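Local coordinates for 3-hydroxyisobutyrate dehydrogenase family protein (Geobacter sulfurreducens, PDB 3PDU), which acts as a beta-hydroxyacid dehydrogenase with succinic semialdehyde reductase activity, binding NADP+ and probably interconverting succinic semialdehyde and gamma-hydroxybutyrate, at residues 226-231 / 274-279; 83-88 / 110-115; 18-23 / 151-156; 116-121 / 162-167. All blocks are in the same frame, centred on the assembly; numbering follows the deposited sequence.

Contact 1. Residues 226-231 / 274-279. With NAP (NADP nicotinamide-adenine-dinucleotide phosphate), chain I.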
# COMPACT_ATOMS: atom_id res chain seq x y z
N GLY A 226 5.88 16.29 20.22
CA GLY A 226 4.79 16.75 19.37
C GLY A 226 5.11 18.07 18.69
O GLY A 226 4.22 18.75 18.19
N GLU A 227 6.38 18.44 18.68
CA GLU A 227 6.80 19.70 18.06
C GLU A 227 7.72 19.40 16.87
O GLU A 227 8.66 18.63 17.01
CB GLU A 227 7.54 20.58 19.07
CG GLU A 227 6.67 21.08 20.21
CD GLU A 227 6.01 22.41 19.90
OE1 GLU A 227 5.27 22.50 18.89
OE2 GLU A 227 6.22 23.38 20.67
N PHE A 228 7.44 20.01 15.72
CA PHE A 228 8.16 19.66 14.49
C PHE A 228 8.81 20.86 13.81
O PHE A 228 8.47 21.19 12.66
CB PHE A 228 7.23 18.91 13.52
CG PHE A 228 6.58 17.70 14.14
CD1 PHE A 228 7.20 16.46 14.07
CD2 PHE A 228 5.39 17.81 14.82
CE1 PHE A 228 6.62 15.35 14.65
CE2 PHE A 228 4.80 16.71 15.41
CZ PHE A 228 5.42 15.47 15.33
N PRO A 229 9.76 21.51 14.50
CA PRO A 229 10.48 22.64 13.90
C PRO A 229 11.18 22.18 12.62
O PRO A 229 11.78 21.11 12.58
CB PRO A 229 11.49 23.03 14.97
CG PRO A 229 11.68 21.77 15.78
CD PRO A 229 10.35 21.09 15.78
N THR A 230 11.10 22.99 11.57
CA THR A 230 11.43 22.51 10.24
C THR A 230 12.92 22.42 9.95
O THR A 230 13.61 23.44 9.91
CB THR A 230 10.76 23.39 9.17
OG1 THR A 230 9.37 23.51 9.47
CG2 THR A 230 10.94 22.78 7.79
N SER A 231 13.42 21.20 9.74
CA SER A 231 14.76 21.03 9.17
C SER A 231 14.66 20.69 7.69
O SER A 231 15.35 21.27 6.86
CB SER A 231 15.56 19.95 9.91
OG SER A 231 15.95 20.42 11.19
N ALA A 274 2.47 20.69 5.60
CA ALA A 274 3.42 20.80 4.49
C ALA A 274 4.70 21.55 4.86
O ALA A 274 5.77 21.23 4.36
CB ALA A 274 2.75 21.46 3.27
N ASP A 275 4.58 22.56 5.73
CA ASP A 275 5.74 23.40 6.05
C ASP A 275 6.42 23.03 7.38
O ASP A 275 7.36 23.70 7.80
CB ASP A 275 5.35 24.89 6.06
CG ASP A 275 5.07 25.41 4.66
OD1 ASP A 275 5.86 25.13 3.73
OD2 ASP A 275 4.06 26.12 4.48
N GLU A 276 5.95 21.97 8.02
CA GLU A 276 6.60 21.47 9.22
C GLU A 276 7.73 20.53 8.82
O GLU A 276 7.88 20.21 7.65
CB GLU A 276 5.59 20.75 10.10
CG GLU A 276 4.51 21.68 10.68
CD GLU A 276 3.40 20.92 11.37
OE1 GLU A 276 3.68 20.22 12.37
OE2 GLU A 276 2.25 21.01 10.92
N ASP A 277 8.53 20.08 9.78
CA ASP A 277 9.55 19.09 9.46
C ASP A 277 8.89 17.83 8.90
O ASP A 277 7.76 17.49 9.28
CB ASP A 277 10.36 18.71 10.70
CG ASP A 277 11.60 17.92 10.35
OD1 ASP A 277 12.55 18.52 9.82
OD2 ASP A 277 11.63 16.70 10.61
N PHE A 278 9.59 17.10 8.03
CA PHE A 278 9.02 15.88 7.47
C PHE A 278 8.66 14.83 8.52
O PHE A 278 7.84 13.95 8.25
CB PHE A 278 9.87 15.29 6.32
CG PHE A 278 11.09 14.52 6.76
CD1 PHE A 278 11.18 13.15 6.51
CD2 PHE A 278 12.18 15.16 7.33
CE1 PHE A 278 12.32 12.42 6.86
CE2 PHE A 278 13.33 14.45 7.70
CZ PHE A 278 13.39 13.07 7.46
N ALA A 279 9.22 14.93 9.72
CA ALA A 279 8.83 14.02 10.80
C ALA A 279 7.35 14.17 11.14
O ALA A 279 6.73 13.28 11.74
CB ALA A 279 9.70 14.25 12.05
PA NAP I . 12.95 25.97 0.94
O1A NAP I . 11.52 25.69 0.73
O2A NAP I . 13.25 26.57 2.25
O5B NAP I . 13.54 26.87 -0.24
C5B NAP I . 13.19 26.73 -1.59
C4B NAP I . 13.93 27.82 -2.37
O4B NAP I . 13.51 27.77 -3.73
C3B NAP I . 13.60 29.24 -1.87
O3B NAP I . 14.74 30.05 -2.10
C2B NAP I . 12.50 29.68 -2.82
O2B NAP I . 12.40 31.06 -3.06
C1B NAP I . 12.98 29.02 -4.09
N9A NAP I . 11.91 28.84 -5.08
C8A NAP I . 10.82 28.02 -5.02
N7A NAP I . 10.12 28.19 -6.18
C5A NAP I . 10.77 29.07 -6.96
C6A NAP I . 10.50 29.57 -8.23
N6A NAP I . 9.42 29.17 -8.91
N1A NAP I . 11.37 30.49 -8.77
C2A NAP I . 12.49 30.90 -8.07
N3A NAP I . 12.75 30.39 -6.82
C4A NAP I . 11.90 29.49 -6.28
O3 NAP I . 13.68 24.56 0.71
PN NAP I . 15.09 23.97 1.17
O1N NAP I . 14.85 23.09 2.33
O2N NAP I . 16.09 25.07 1.19
O5D NAP I . 15.33 23.03 -0.11
C5D NAP I . 16.00 23.45 -1.27
C4D NAP I . 16.35 22.19 -2.05
O4D NAP I . 17.24 21.40 -1.28
C3D NAP I . 15.12 21.32 -2.27
O3D NAP I . 15.29 20.65 -3.52
C2D NAP I . 15.18 20.29 -1.16
O2D NAP I . 14.51 19.08 -1.50
C1D NAP I . 16.69 20.12 -1.09
N1N NAP I . 17.22 19.60 0.17
C2N NAP I . 16.72 20.01 1.37
C3N NAP I . 17.27 19.52 2.57
C7N NAP I . 16.75 19.98 3.91
O7N NAP I . 17.05 19.20 5.03
N7N NAP I . 16.00 21.08 4.05
C4N NAP I . 18.33 18.63 2.51
C5N NAP I . 18.85 18.23 1.28
C6N NAP I . 18.30 18.74 0.11
P2B NAP I . 11.40 31.97 -2.18
O1X NAP I . 11.06 33.13 -3.06
O2X NAP I . 10.19 31.15 -1.79
O3X NAP I . 12.10 32.41 -0.93
O HOH W 1 5.15 21.52 14.93
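F228 and D277 form the tightly packed half of this contact. The amide N of D277 gives a nearly linear hydrogen bond to F228 O (3.1 Å, 174° at the hydrogen). Beyond it the buried F228 ring packs on A279, CD1 lying 3.9 Å from A279 CB, while helix 214-225 adds L223 on the ring and M222 on D277 and A279. With CG of D277 anti to the backbone N (chi1 -168°), the carboxylate turns to the other segment. D277 OD1 takes the S231 N-H at 2.8 Å on the anti side, and the amide of F232 as well; D277 OD2 accepts from A279 N at 3.1 Å, closing an Asx turn, and pairs with K219. Putting an alanine at D277 would probably strand the amides of S231, F232 and A279, leave the K219 charge without its mate, and let the 231 backbone shift.

The outer side is looser and wetter. P229 faces away from the other segment, and D275 is exposed, its carboxylate salt-bridged to K235. A water joins F228 N to E276 OE1; that oxygen also pairs with R283, and OE2 with H273. One short bond holds this side: T230 OG1 donates to D275 O at 2.6 Å, in the carbonyl plane and on a lone pair.

Past the D277 carboxylate, S231 O receives the carboxamide N7N of NADP at 2.9 Å, an arrangement consistent with the two loops of the helical domain holding S231 in place as part of the nicotinamide pocket.

Contact 2. Residues 83-88 / 110-115; sequences EGIGGG and TARGGR
I85 meets the second segment with two branches: CG2 lies 3.9 Å from R112 CB, and CG1, anti to the backbone N (chi1 -159°), rests 4.0 Å from G114 CA. A side chain on G114 would run into that CG1, so the close packing depends on glycine there. At G86 the two backbones run closest by CA, 4.4 Å from G114 CA, and G86 CA makes a CA-H...O contact of 3.5 Å with R112 O; its backbone angles also demand glycine. G87 reaches across by way of solvent: its N is 2.7 Å from a water that donates to R112 O. At G88 direct bonding takes over. Its N donates to G113 O (2.9 Å), and its O accepts from R115 NE, also at 2.9 Å, lying 17° off the guanidinium plane.

The bend of R115 at chi3 (-67°) brings NE to this carbonyl while NH1 serves D146 in a salt bridge and S142 in a hydrogen bond. A leucine in place of R115 would probably leave G88 O without this donor and D146 without its charge partner, freeing the glycine turn to move.

G113, with positive phi and bonds back into the last helical turn, ends helix 99-111 in a Schellman motif. The contact thus ties the loop entering strand 90-93 to the return into strand 115-122, at one end of a Rossmann-type beta-alpha-beta crossover.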
# COMPACT_ATOMS: atom_id res chain seq x y z
N GLU A 83 20.02 33.40 -19.93
CA GLU A 83 20.19 34.74 -20.49
C GLU A 83 21.51 35.39 -20.04
O GLU A 83 21.90 36.43 -20.56
CB GLU A 83 19.02 35.65 -20.12
CG GLU A 83 17.67 35.19 -20.67
CD GLU A 83 16.58 36.25 -20.52
OE1 GLU A 83 16.86 37.33 -19.96
OE2 GLU A 83 15.44 36.00 -20.98
N GLY A 84 22.18 34.78 -19.08
CA GLY A 84 23.44 35.32 -18.60
C GLY A 84 24.65 34.39 -18.70
O GLY A 84 25.76 34.86 -18.90
N ILE A 85 24.43 33.08 -18.57
CA ILE A 85 25.55 32.13 -18.57
C ILE A 85 26.24 32.08 -19.93
O ILE A 85 25.62 32.35 -20.95
CB ILE A 85 25.10 30.71 -18.18
CG1 ILE A 85 26.29 29.88 -17.67
CG2 ILE A 85 24.40 30.02 -19.35
CD1 ILE A 85 26.67 30.15 -16.24
N GLY A 86 27.53 31.74 -19.94
CA GLY A 86 28.30 31.68 -21.17
C GLY A 86 29.79 31.77 -20.88
O GLY A 86 30.19 31.80 -19.72
N GLY A 87 30.60 31.79 -21.94
CA GLY A 87 32.03 32.00 -21.81
C GLY A 87 32.75 31.10 -20.82
O GLY A 87 33.72 31.52 -20.20
N GLY A 88 32.28 29.87 -20.67
CA GLY A 88 32.92 28.94 -19.76
C GLY A 88 32.47 29.05 -18.31
O GLY A 88 32.92 28.29 -17.44
N THR A 110 25.06 24.15 -21.46
CA THR A 110 26.19 23.78 -22.31
C THR A 110 26.07 24.41 -23.70
O THR A 110 27.07 24.85 -24.28
CB THR A 110 26.32 22.25 -22.44
OG1 THR A 110 26.48 21.68 -21.14
CG2 THR A 110 27.55 21.90 -23.29
N ALA A 111 24.86 24.46 -24.23
CA ALA A 111 24.64 25.01 -25.56
C ALA A 111 24.87 26.52 -25.58
O ALA A 111 25.13 27.09 -26.64
CB ALA A 111 23.25 24.65 -26.08
N ARG A 112 24.77 27.16 -24.42
CA ARG A 112 25.04 28.59 -24.30
C ARG A 112 26.52 28.85 -24.03
O ARG A 112 26.94 29.99 -23.89
CB ARG A 112 24.21 29.21 -23.17
CG ARG A 112 22.72 29.23 -23.42
CD ARG A 112 22.31 30.48 -24.20
NE ARG A 112 20.87 30.69 -24.11
CZ ARG A 112 20.25 31.82 -24.45
NH1 ARG A 112 20.94 32.85 -24.91
NH2 ARG A 112 18.93 31.91 -24.33
N GLY A 113 27.30 27.78 -23.94
CA GLY A 113 28.73 27.91 -23.70
C GLY A 113 29.12 27.93 -22.23
O GLY A 113 30.23 28.31 -21.89
N GLY A 114 28.20 27.52 -21.36
CA GLY A 114 28.49 27.44 -19.94
C GLY A 114 28.94 26.03 -19.59
O GLY A 114 28.90 25.15 -20.44
N ARG A 115 29.40 25.82 -18.36
CA ARG A 115 29.63 24.46 -17.88
C ARG A 115 28.59 24.13 -16.82
O ARG A 115 28.21 25.01 -16.04
CB ARG A 115 31.04 24.31 -17.30
CG ARG A 115 32.16 24.54 -18.32
CD ARG A 115 33.53 24.47 -17.67
NE ARG A 115 33.75 25.58 -16.74
CZ ARG A 115 34.63 25.56 -15.74
NH1 ARG A 115 35.37 24.48 -15.53
NH2 ARG A 115 34.76 26.62 -14.95
O HOH W 2 26.25 32.71 -24.19
O HOH W 3 29.63 31.65 -24.50

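Contact 3. Residues 18-23 / 151-156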
# COMPACT_ATOMS: atom_id res chain seq x y z
N ALA A 18 25.86 31.52 3.24
CA ALA A 18 26.56 32.15 4.36
C ALA A 18 27.92 31.50 4.60
O ALA A 18 28.89 32.18 4.94
CB ALA A 18 25.70 32.09 5.62
N ASN A 19 27.99 30.17 4.46
CA ASN A 19 29.26 29.48 4.57
C ASN A 19 30.30 29.95 3.55
O ASN A 19 31.48 30.05 3.87
CB ASN A 19 29.06 27.96 4.46
CG ASN A 19 28.58 27.36 5.75
OD1 ASN A 19 28.70 27.98 6.81
ND2 ASN A 19 28.04 26.14 5.69
N LEU A 20 29.87 30.24 2.33
CA LEU A 20 30.79 30.72 1.30
C LEU A 20 31.29 32.12 1.66
O LEU A 20 32.48 32.41 1.54
CB LEU A 20 30.12 30.75 -0.07
CG LEU A 20 29.68 29.38 -0.63
CD1 LEU A 20 29.03 29.53 -2.00
CD2 LEU A 20 30.87 28.43 -0.70
N VAL A 21 30.39 32.98 2.11
CA VAL A 21 30.80 34.32 2.54
C VAL A 21 31.79 34.24 3.69
O VAL A 21 32.84 34.89 3.67
CB VAL A 21 29.60 35.20 2.94
CG1 VAL A 21 30.09 36.56 3.49
CG2 VAL A 21 28.69 35.40 1.73
N ARG A 22 31.48 33.42 4.69
CA ARG A 22 32.35 33.32 5.86
C ARG A 22 33.71 32.69 5.52
O ARG A 22 34.71 32.99 6.18
CB ARG A 22 31.68 32.56 7.00
CG ARG A 22 30.49 33.29 7.61
CD ARG A 22 30.09 32.67 8.93
NE ARG A 22 28.67 32.84 9.21
CZ ARG A 22 27.75 31.91 8.96
NH1 ARG A 22 28.10 30.74 8.44
NH2 ARG A 22 26.47 32.16 9.25
N ALA A 23 33.74 31.82 4.51
CA ALA A 23 34.99 31.22 4.06
C ALA A 23 35.86 32.24 3.32
O ALA A 23 37.05 32.02 3.09
CB ALA A 23 34.72 30.01 3.18
N PHE A 151 33.22 23.69 -2.35
CA PHE A 151 32.64 22.45 -1.84
C PHE A 151 33.20 22.12 -0.44
O PHE A 151 32.50 21.54 0.39
CB PHE A 151 32.88 21.28 -2.80
CG PHE A 151 31.94 21.25 -4.00
CD1 PHE A 151 30.76 21.97 -3.99
CD2 PHE A 151 32.24 20.48 -5.11
CE1 PHE A 151 29.89 21.93 -5.10
CE2 PHE A 151 31.37 20.44 -6.21
CZ PHE A 151 30.20 21.16 -6.20
N ALA A 152 34.45 22.49 -0.19
CA ALA A 152 35.04 22.27 1.13
C ALA A 152 34.39 23.14 2.22
O ALA A 152 34.35 22.76 3.38
CB ALA A 152 36.55 22.48 1.09
N ALA A 153 33.89 24.31 1.83
CA ALA A 153 33.15 25.16 2.76
C ALA A 153 31.73 24.64 2.98
O ALA A 153 31.09 24.95 3.99
CB ALA A 153 33.10 26.60 2.23
N LEU A 154 31.23 23.85 2.04
CA LEU A 154 29.84 23.41 2.11
C LEU A 154 29.64 22.02 2.68
O LEU A 154 28.62 21.74 3.33
CB LEU A 154 29.20 23.46 0.72
CG LEU A 154 29.09 24.83 0.04
CD1 LEU A 154 28.48 24.63 -1.34
CD2 LEU A 154 28.26 25.79 0.86
N GLY A 155 30.60 21.13 2.44
CA GLY A 155 30.39 19.72 2.73
C GLY A 155 31.57 19.05 3.38
O GLY A 155 32.67 19.60 3.40
N LYS A 156 31.35 17.85 3.92
CA LYS A 156 32.43 17.05 4.50
C LYS A 156 32.86 15.95 3.53
O LYS A 156 33.89 15.30 3.72
CB LYS A 156 31.96 16.38 5.79
CG LYS A 156 30.85 15.35 5.55
CD LYS A 156 30.39 14.74 6.87
CE LYS A 156 29.38 13.63 6.66
NZ LYS A 156 28.92 13.09 7.96
O HOH W 4 26.87 24.15 3.75
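The amide of N19 is the flat group that meets the other helix, and it does so against the backbone of A153. A153 O stands off the amide plane, 3.7 Å from N19 CB and equally 3.7 Å from ND2, so the group leans over the carbonyl in van der Waals contact and is not hydrogen-bonded to it. N19 ND2 instead donates to a water at 3.0 Å, and that water donates to L154 O, also at 3.0 Å; a weak bond to E129 O is the second use of ND2. At the other end of the amide, OD1 lies in the plane of the R22 guanidinium, at its edge.

The remaining contact is aliphatic. L20 and L154 carry the same torsions, CG anti to the carbonyl carbon (chi1 -63° in both) and CD1 extended, which leaves the CD2 branches to meet at 4.0 Å. L20 CD2 also lies 4.1 Å from A153 CB. One helical turn on, A23 CB touches A153 CB at 3.9 Å, making the small A153 methyl the point on which two side chains of helix 13-23 converge.

Helix 13-23 follows what appears to be the glycine-rich dinucleotide-binding turn of the Rossmann-type domain, and helix 148-154 precedes strand 157-160. Van der Waals contact and a single bridging water link them here; without a direct polar bond or charge pair, the fit relies on shape, with leucines on the buried side and the amide and water at the more open one.

Contact 4. Residues 116-121 / 162-167; sequences FLEAPV and GEVGQG. With NAP (NADP nicotinamide-adenine-dinucleotide phosphate), chain I.
E118 reaches from its strand to the backbone of G165 and G167. Its CB points toward the second segment, and CG sits between the backbone N and the carbonyl carbon (chi1 67°). The chain then runs extended (chi2 176°), bringing CD to 4.2 Å from V164 CG1 and 3.4 Å from G165 N. At the tip the two oxygens part company. OE1 turns to the hydroxyl of S102. OE2 is gripped by backbone amides: G165 N donates at 2.7 Å from well above the carboxylate plane (58° out of it), G167 N adds a weak bond at 2.8 Å, and A168 N a further one. These amides open helix 166-194, whose N-terminal dipole would probably favour an ionised carboxylate, and the bonds at both oxygens should fix its rotation. G167 must stay small, since a CB there would clash with OE2.

Two further contacts flank the carboxylate. The apolar one sets V164 at the edge of the F116 ring, CG2 in its plane 3.9 Å from CD2, the two side chains crossing at about a right angle. P120 CG rests 3.6 Å from G167 O. Farther on, V121 reaches the cofactor, its O 3.6 Å from C5N of the NADP nicotinamide; the same O is bonded to K171 NZ.

The strand carrying these residues runs between strand 90-93, bonded at L117 and A119, and strand 133-139, bonded at E118. Helix 99-111 lies against F116 and V164, and helix 166-194 starts over E118 to leave the nucleotide-binding domain for the helical one.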
# COMPACT_ATOMS: atom_id res chain seq x y z
N PHE A 116 28.14 22.88 -16.80
CA PHE A 116 27.09 22.45 -15.88
C PHE A 116 27.51 21.26 -15.03
O PHE A 116 28.12 20.29 -15.51
CB PHE A 116 25.77 22.10 -16.61
CG PHE A 116 24.69 21.63 -15.66
CD1 PHE A 116 24.00 22.54 -14.88
CD2 PHE A 116 24.38 20.28 -15.54
CE1 PHE A 116 23.01 22.12 -13.99
CE2 PHE A 116 23.39 19.85 -14.67
CZ PHE A 116 22.70 20.77 -13.89
N LEU A 117 27.15 21.33 -13.76
CA LEU A 117 27.33 20.23 -12.83
C LEU A 117 26.10 20.15 -11.96
O LEU A 117 25.62 21.19 -11.48
CB LEU A 117 28.55 20.52 -11.95
CG LEU A 117 29.02 19.43 -10.98
CD1 LEU A 117 29.73 18.33 -11.76
CD2 LEU A 117 29.96 20.04 -9.94
N GLU A 118 25.55 18.96 -11.75
CA GLU A 118 24.48 18.82 -10.76
C GLU A 118 25.18 18.39 -9.49
O GLU A 118 26.17 17.66 -9.54
CB GLU A 118 23.42 17.80 -11.20
CG GLU A 118 23.91 16.35 -11.26
CD GLU A 118 22.81 15.36 -11.60
OE1 GLU A 118 21.64 15.78 -11.73
OE2 GLU A 118 23.11 14.15 -11.74
N ALA A 119 24.70 18.85 -8.34
CA ALA A 119 25.32 18.45 -7.09
C ALA A 119 24.33 18.48 -5.92
O ALA A 119 24.51 19.24 -4.96
CB ALA A 119 26.54 19.32 -6.79
N PRO A 120 23.28 17.65 -6.00
CA PRO A 120 22.33 17.60 -4.88
C PRO A 120 23.06 17.07 -3.64
O PRO A 120 24.13 16.47 -3.76
CB PRO A 120 21.26 16.60 -5.36
CG PRO A 120 21.98 15.74 -6.39
CD PRO A 120 22.97 16.66 -7.05
N VAL A 121 22.50 17.30 -2.46
CA VAL A 121 23.20 16.94 -1.24
C VAL A 121 22.40 16.04 -0.31
O VAL A 121 21.17 16.05 -0.32
CB VAL A 121 23.62 18.21 -0.47
CG1 VAL A 121 24.46 19.13 -1.34
CG2 VAL A 121 22.38 18.95 0.08
N GLY A 162 29.69 10.60 -12.22
CA GLY A 162 29.70 10.36 -13.65
C GLY A 162 28.91 11.38 -14.43
O GLY A 162 28.99 12.57 -14.16
N GLU A 163 28.13 10.90 -15.40
CA GLU A 163 27.34 11.78 -16.27
C GLU A 163 26.16 12.44 -15.56
O GLU A 163 25.64 11.90 -14.58
CB GLU A 163 26.82 10.98 -17.47
CG GLU A 163 27.88 10.17 -18.20
CD GLU A 163 28.58 10.95 -19.31
OE1 GLU A 163 28.53 12.20 -19.28
OE2 GLU A 163 29.18 10.32 -20.20
N VAL A 164 25.74 13.60 -16.06
CA VAL A 164 24.58 14.28 -15.50
C VAL A 164 23.42 13.31 -15.42
O VAL A 164 23.17 12.53 -16.35
CB VAL A 164 24.17 15.51 -16.32
CG1 VAL A 164 22.91 16.14 -15.75
CG2 VAL A 164 25.30 16.53 -16.36
N GLY A 165 22.72 13.33 -14.29
CA GLY A 165 21.64 12.39 -14.04
C GLY A 165 21.94 11.39 -12.95
O GLY A 165 21.04 10.99 -12.22
N GLN A 166 23.20 10.97 -12.83
CA GLN A 166 23.58 9.97 -11.81
C GLN A 166 23.52 10.56 -10.41
O GLN A 166 23.20 9.87 -9.45
CB GLN A 166 24.99 9.41 -12.08
CG GLN A 166 25.09 8.62 -13.37
CD GLN A 166 24.16 7.43 -13.37
OE1 GLN A 166 24.47 6.39 -12.79
NE2 GLN A 166 23.00 7.57 -14.02
N GLY A 167 23.86 11.85 -10.29
CA GLY A 167 23.74 12.55 -9.02
C GLY A 167 22.28 12.62 -8.59
O GLY A 167 21.95 12.29 -7.45
PA NAP I . 12.95 25.97 0.94
O1A NAP I . 11.52 25.69 0.73
O2A NAP I . 13.25 26.57 2.25
O5B NAP I . 13.54 26.87 -0.24
C5B NAP I . 13.19 26.73 -1.59
C4B NAP I . 13.93 27.82 -2.37
O4B NAP I . 13.51 27.77 -3.73
C3B NAP I . 13.60 29.24 -1.87
O3B NAP I . 14.74 30.05 -2.10
C2B NAP I . 12.50 29.68 -2.82
O2B NAP I . 12.40 31.06 -3.06
C1B NAP I . 12.98 29.02 -4.09
N9A NAP I . 11.91 28.84 -5.08
C8A NAP I . 10.82 28.02 -5.02
N7A NAP I . 10.12 28.19 -6.18
C5A NAP I . 10.77 29.07 -6.96
C6A NAP I . 10.50 29.57 -8.23
N6A NAP I . 9.42 29.17 -8.91
N1A NAP I . 11.37 30.49 -8.77
C2A NAP I . 12.49 30.90 -8.07
N3A NAP I . 12.75 30.39 -6.82
C4A NAP I . 11.90 29.49 -6.28
O3 NAP I . 13.68 24.56 0.71
PN NAP I . 15.09 23.97 1.17
O1N NAP I . 14.85 23.09 2.33
O2N NAP I . 16.09 25.07 1.19
O5D NAP I . 15.33 23.03 -0.11
C5D NAP I . 16.00 23.45 -1.27
C4D NAP I . 16.35 22.19 -2.05
O4D NAP I . 17.24 21.40 -1.28
C3D NAP I . 15.12 21.32 -2.27
O3D NAP I . 15.29 20.65 -3.52
C2D NAP I . 15.18 20.29 -1.16
O2D NAP I . 14.51 19.08 -1.50
C1D NAP I . 16.69 20.12 -1.09
N1N NAP I . 17.22 19.60 0.17
C2N NAP I . 16.72 20.01 1.37
C3N NAP I . 17.27 19.52 2.57
C7N NAP I . 16.75 19.98 3.91
O7N NAP I . 17.05 19.20 5.03
N7N NAP I . 16.00 21.08 4.05
C4N NAP I . 18.33 18.63 2.51
C5N NAP I . 18.85 18.23 1.28
C6N NAP I . 18.30 18.74 0.11
P2B NAP I . 11.40 31.97 -2.18
O1X NAP I . 11.06 33.13 -3.06
O2X NAP I . 10.19 31.15 -1.79
O3X NAP I . 12.10 32.41 -0.93

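Overall arrangement
Contact 4 is the most buried of the set; contacts 1, 2 and 3 are each partly buried. Contacts 2 and 4 adjoin in sequence, their centres about 17 Å apart, and share the run from helix 99-111 into strand 115-122: glycine backbone and water at its outer end, a buried carboxylate on helix amides farther in. Contacts 3 and 4 touch, F151 CZ lying 3.9 Å from L117 CD2, so the largely apolar helix pair backs onto the sheet. Contact 1 stands apart in the helical domain, rich in charges. Although contacts 1 and 4 lie about 28 Å apart between centres, both reach the nicotinamide end of NADP, one from each domain.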